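Local coordinates for bartonella effector protein (Bep) substrate of VirB T4SS (Bartonella rochalimae ATCC BAA-1498, PDB 4YK1) that is an effector carried by the VirB type IV secretion system, here its BID domain, and as a whole protein probably AMPylates tyrosine or threonine residues of target proteins, at residues F114-A117 / D118-N122; Y93-S96 / Q97-I101. All coordinates share one frame; numbering follows the deposited sequence.

Contact 1. Residues F114-A117 / D118-N122; sequences FNYA and DKVSN
Tyr116 and Val120, one turn apart on helix 97-140, make the tight side of this contact. Val120 CG2 sits 3.5 Å from CE1 of the tyrosine ring, reaching it obliquely. With CG anti to the backbone N and beside the carbonyl carbon (chi1 -179°), the ring lies close enough to its own carbonyl for one methyl of Val120 to touch both. That methyl has CG2 3.4 Å from Tyr116 O. The oxygen accepts a hydrogen bond from Val120 N at 3.0 Å. This is the buried face of a long helix in the four-helix bundle of the BID domain. Helices 32-49 and 56-64 cover it, with Ile34 touching both side chains, and Tyr116 OH is hydrogen-bonded to Asn63 OD1. Toward solvent the contact is looser. Lys119, which also touches Ser37 of helix 32-49, folds back along Asn115, its CG 3.4 Å from Asn115 O. Its amine, turned by a bend at chi4, ends 3.9 Å from Asn115 CB and has a weak, long ion pair with Glu112. A water donates to Asn115 O at 3.0 Å, which also accepts from Lys119 N, and to Asp118 OD2 at 3.1 Å.

Contact 2. Residues Y93-S96 / Q97-I101; sequences YIKS and QKYKI
The Tyr99 ring, the flat group of this contact, meets the aliphatic chain of Lys95 obliquely at CD1 and CE1. Lys95 CG and CD are each 3.8 Å from Tyr99 CD1, and Lys95 CE is 4.0 Å from Tyr99 CE1. The lysine can follow the ring this far because its chain is extended beyond CG. Its amine then passes on to a salt bridge with Glu103, one turn beyond Tyr99. The methylenes and the charged end thus meet different partners: the ring and Glu103.

Ser96 is the N-cap of helix 97-140. Its OG accepts from Tyr99 N at 3.1 Å, with an N-H...O angle of 158°. A chi1 of 66° places OG between the backbone N and the carbonyl carbon, where it faces the amide of the first turn. The cap gives an acceptor to an amide that has no earlier helical carbonyl to use. Ser96 OG is also hydrogen-bonded to Arg89 O, so the hydroxyl ties the helix start to Arg89, just before strand 90-91. The backbones of Ser96 and Arg89 are hydrogen-bonded as well. Ser96 O meanwhile receives Lys100 N at 3.1 Å, the first regular bond of the helix.

Lys100 adds a second tie: its chain bends at chi4 (86°) and NZ donates a hydrogen bond to Lys95 O at 3.2 Å. The amine lies above the carbonyl plane rather than on a lone pair. Lys100 CG also packs 4.0 Å from Lys95 CB.

The contact lies at the surface, where the short strand 94-95 runs into helix 97-140. Strand 90-91 pairs antiparallel with 94-95, and its Lys90 touches both Lys95 and Tyr99. Leu86, in the loop before that strand, packs on Tyr99.

Both contacts use helix 97-140, and they lie in series along the chain. Contact 2 is at the start of that helix, where the small two-stranded sheet gives way to it. Contact 1 is several turns further on, within the body of the bundle. Their centres are about 31 Å apart and their nearest atoms about 17 Å, so they do not touch. Contact 1 is close to the middle of the chain, its centre about 6 Å from the chain centre. The centre of contact 2 is about 29 Å from that point, near one end of the elongated domain. Neither includes a bound ligand. The AMPylase activity inferred for the full-length protein probably belongs to its Fic domain, which is outside this BID fragment.

Contact 1. Residues F114-A117 / D118-N122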
# COMPACT_ATOMS: atom_id res chain seq x y z
N PHE A 114 -5.51 -3.18 -4.26
CA PHE A 114 -4.90 -4.50 -4.42
C PHE A 114 -3.54 -4.37 -5.10
O PHE A 114 -2.56 -4.99 -4.68
CB PHE A 114 -5.79 -5.44 -5.24
CG PHE A 114 -5.24 -6.83 -5.33
CD1 PHE A 114 -5.51 -7.76 -4.34
CD2 PHE A 114 -4.40 -7.20 -6.38
CE1 PHE A 114 -4.98 -9.04 -4.40
CE2 PHE A 114 -3.85 -8.47 -6.45
CZ PHE A 114 -4.14 -9.40 -5.46
N ASN A 115 -3.47 -3.59 -6.17
CA ASN A 115 -2.21 -3.43 -6.89
C ASN A 115 -1.15 -2.72 -6.05
O ASN A 115 0.04 -3.06 -6.11
CB ASN A 115 -2.43 -2.69 -8.20
CG ASN A 115 -3.21 -3.51 -9.20
OD1 ASN A 115 -3.34 -4.72 -9.03
ND2 ASN A 115 -3.72 -2.87 -10.24
N TYR A 116 -1.58 -1.72 -5.28
CA TYR A 116 -0.70 -1.00 -4.38
C TYR A 116 -0.06 -1.97 -3.38
O TYR A 116 1.15 -1.93 -3.13
CB TYR A 116 -1.46 0.10 -3.64
CG TYR A 116 -0.61 0.92 -2.68
CD1 TYR A 116 -0.36 0.47 -1.38
CD2 TYR A 116 -0.05 2.14 -3.07
CE1 TYR A 116 0.41 1.21 -0.50
CE2 TYR A 116 0.73 2.89 -2.19
CZ TYR A 116 0.97 2.40 -0.91
OH TYR A 116 1.73 3.12 -0.03
N ALA A 117 -0.88 -2.85 -2.79
CA ALA A 117 -0.37 -3.79 -1.79
C ALA A 117 0.63 -4.76 -2.40
O ALA A 117 1.58 -5.15 -1.73
CB ALA A 117 -1.52 -4.56 -1.15
N ASP A 118 0.41 -5.17 -3.65
CA ASP A 118 1.37 -6.05 -4.34
C ASP A 118 2.72 -5.36 -4.51
O ASP A 118 3.77 -5.99 -4.37
CB ASP A 118 0.82 -6.48 -5.70
CG ASP A 118 1.82 -7.32 -6.50
OD1 ASP A 118 1.80 -8.55 -6.33
OD2 ASP A 118 2.62 -6.76 -7.29
N LYS A 119 2.69 -4.07 -4.85
CA LYS A 119 3.93 -3.31 -5.03
C LYS A 119 4.67 -3.22 -3.70
O LYS A 119 5.88 -3.43 -3.65
CB LYS A 119 3.66 -1.89 -5.57
CG LYS A 119 3.09 -1.83 -6.98
CD LYS A 119 2.73 -0.39 -7.38
CE LYS A 119 1.90 -0.33 -8.67
NZ LYS A 119 0.45 -0.05 -8.38
N VAL A 120 3.95 -2.89 -2.63
CA VAL A 120 4.55 -2.81 -1.31
C VAL A 120 5.23 -4.14 -0.94
O VAL A 120 6.36 -4.15 -0.46
CB VAL A 120 3.52 -2.44 -0.25
CG1 VAL A 120 4.13 -2.62 1.14
CG2 VAL A 120 3.06 -1.00 -0.45
N SER A 121 4.52 -5.24 -1.16
CA SER A 121 5.02 -6.57 -0.87
C SER A 121 6.35 -6.86 -1.57
O SER A 121 7.29 -7.36 -0.96
CB SER A 121 3.98 -7.61 -1.27
OG SER A 121 4.39 -8.89 -0.83
N ASN A 122 6.43 -6.52 -2.85
CA ASN A 122 7.66 -6.71 -3.61
C ASN A 122 8.80 -5.82 -3.11
O ASN A 122 9.94 -6.25 -3.07
CB ASN A 122 7.41 -6.46 -5.09
CG ASN A 122 6.59 -7.56 -5.72
OD1 ASN A 122 6.72 -8.72 -5.35
ND2 ASN A 122 5.72 -7.19 -6.64
O HOH W 1 1.20 -4.30 -8.59

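Contact 2. Residues Y93-S96 / Q97-I101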
# COMPACT_ATOMS: atom_id res chain seq x y z
N TYR A 93 -34.20 3.80 -3.08
CA TYR A 93 -33.46 2.90 -3.96
C TYR A 93 -32.99 3.60 -5.24
O TYR A 93 -32.21 3.05 -6.00
CB TYR A 93 -34.32 1.69 -4.32
CG TYR A 93 -34.66 0.77 -3.16
CD1 TYR A 93 -33.71 0.44 -2.20
CD2 TYR A 93 -35.94 0.23 -3.04
CE1 TYR A 93 -34.03 -0.41 -1.15
CE2 TYR A 93 -36.27 -0.61 -1.99
CZ TYR A 93 -35.31 -0.92 -1.04
OH TYR A 93 -35.64 -1.76 -0.00
N ILE A 94 -33.49 4.81 -5.47
CA ILE A 94 -33.24 5.49 -6.74
C ILE A 94 -31.92 6.26 -6.71
O ILE A 94 -31.76 7.22 -5.96
CB ILE A 94 -34.40 6.42 -7.10
CG1 ILE A 94 -35.72 5.70 -6.85
CG2 ILE A 94 -34.31 6.85 -8.58
CD1 ILE A 94 -36.95 6.60 -6.98
N LYS A 95 -30.98 5.84 -7.55
CA LYS A 95 -29.65 6.41 -7.59
C LYS A 95 -29.51 7.37 -8.76
O LYS A 95 -30.00 7.08 -9.85
CB LYS A 95 -28.59 5.30 -7.70
CG LYS A 95 -28.56 4.37 -6.49
CD LYS A 95 -27.74 3.11 -6.76
CE LYS A 95 -27.70 2.22 -5.52
NZ LYS A 95 -27.08 0.90 -5.85
N SER A 96 -28.84 8.49 -8.55
CA SER A 96 -28.45 9.33 -9.67
C SER A 96 -27.34 8.64 -10.47
O SER A 96 -26.71 7.70 -9.99
CB SER A 96 -27.95 10.70 -9.19
OG SER A 96 -26.75 10.52 -8.47
N GLN A 97 -27.12 9.13 -11.68
CA GLN A 97 -26.03 8.65 -12.50
C GLN A 97 -24.70 8.90 -11.79
O GLN A 97 -23.80 8.06 -11.83
CB GLN A 97 -26.05 9.36 -13.87
CG GLN A 97 -25.37 8.57 -14.98
CD GLN A 97 -25.95 7.17 -15.11
OE1 GLN A 97 -27.17 6.98 -15.08
NE2 GLN A 97 -25.07 6.18 -15.25
N LYS A 98 -24.57 10.05 -11.14
CA LYS A 98 -23.35 10.39 -10.42
C LYS A 98 -23.05 9.38 -9.32
O LYS A 98 -21.90 8.98 -9.13
CB LYS A 98 -23.47 11.80 -9.83
CG LYS A 98 -22.19 12.33 -9.21
CD LYS A 98 -22.36 13.81 -8.87
CE LYS A 98 -21.31 14.31 -7.90
NZ LYS A 98 -21.65 15.69 -7.40
N TYR A 99 -24.10 8.97 -8.60
CA TYR A 99 -23.96 7.98 -7.54
C TYR A 99 -23.49 6.65 -8.13
O TYR A 99 -22.60 5.99 -7.59
CB TYR A 99 -25.29 7.78 -6.78
CG TYR A 99 -25.12 6.96 -5.51
CD1 TYR A 99 -25.07 5.56 -5.56
CD2 TYR A 99 -25.00 7.58 -4.27
CE1 TYR A 99 -24.89 4.79 -4.39
CE2 TYR A 99 -24.84 6.84 -3.11
CZ TYR A 99 -24.78 5.45 -3.17
OH TYR A 99 -24.60 4.74 -2.01
N LYS A 100 -24.09 6.25 -9.25
CA LYS A 100 -23.68 5.01 -9.91
C LYS A 100 -22.23 5.07 -10.39
O LYS A 100 -21.53 4.06 -10.38
CB LYS A 100 -24.62 4.69 -11.08
CG LYS A 100 -26.07 4.39 -10.65
CD LYS A 100 -26.83 3.72 -11.80
CE LYS A 100 -28.33 3.72 -11.60
NZ LYS A 100 -28.98 4.99 -12.07
N ILE A 101 -21.77 6.26 -10.78
CA ILE A 101 -20.39 6.44 -11.21
C ILE A 101 -19.45 6.30 -10.02
O ILE A 101 -18.36 5.75 -10.14
CB ILE A 101 -20.21 7.79 -11.94
CG1 ILE A 101 -20.86 7.73 -13.31
CG2 ILE A 101 -18.72 8.16 -12.10
CD1 ILE A 101 -21.05 9.10 -13.98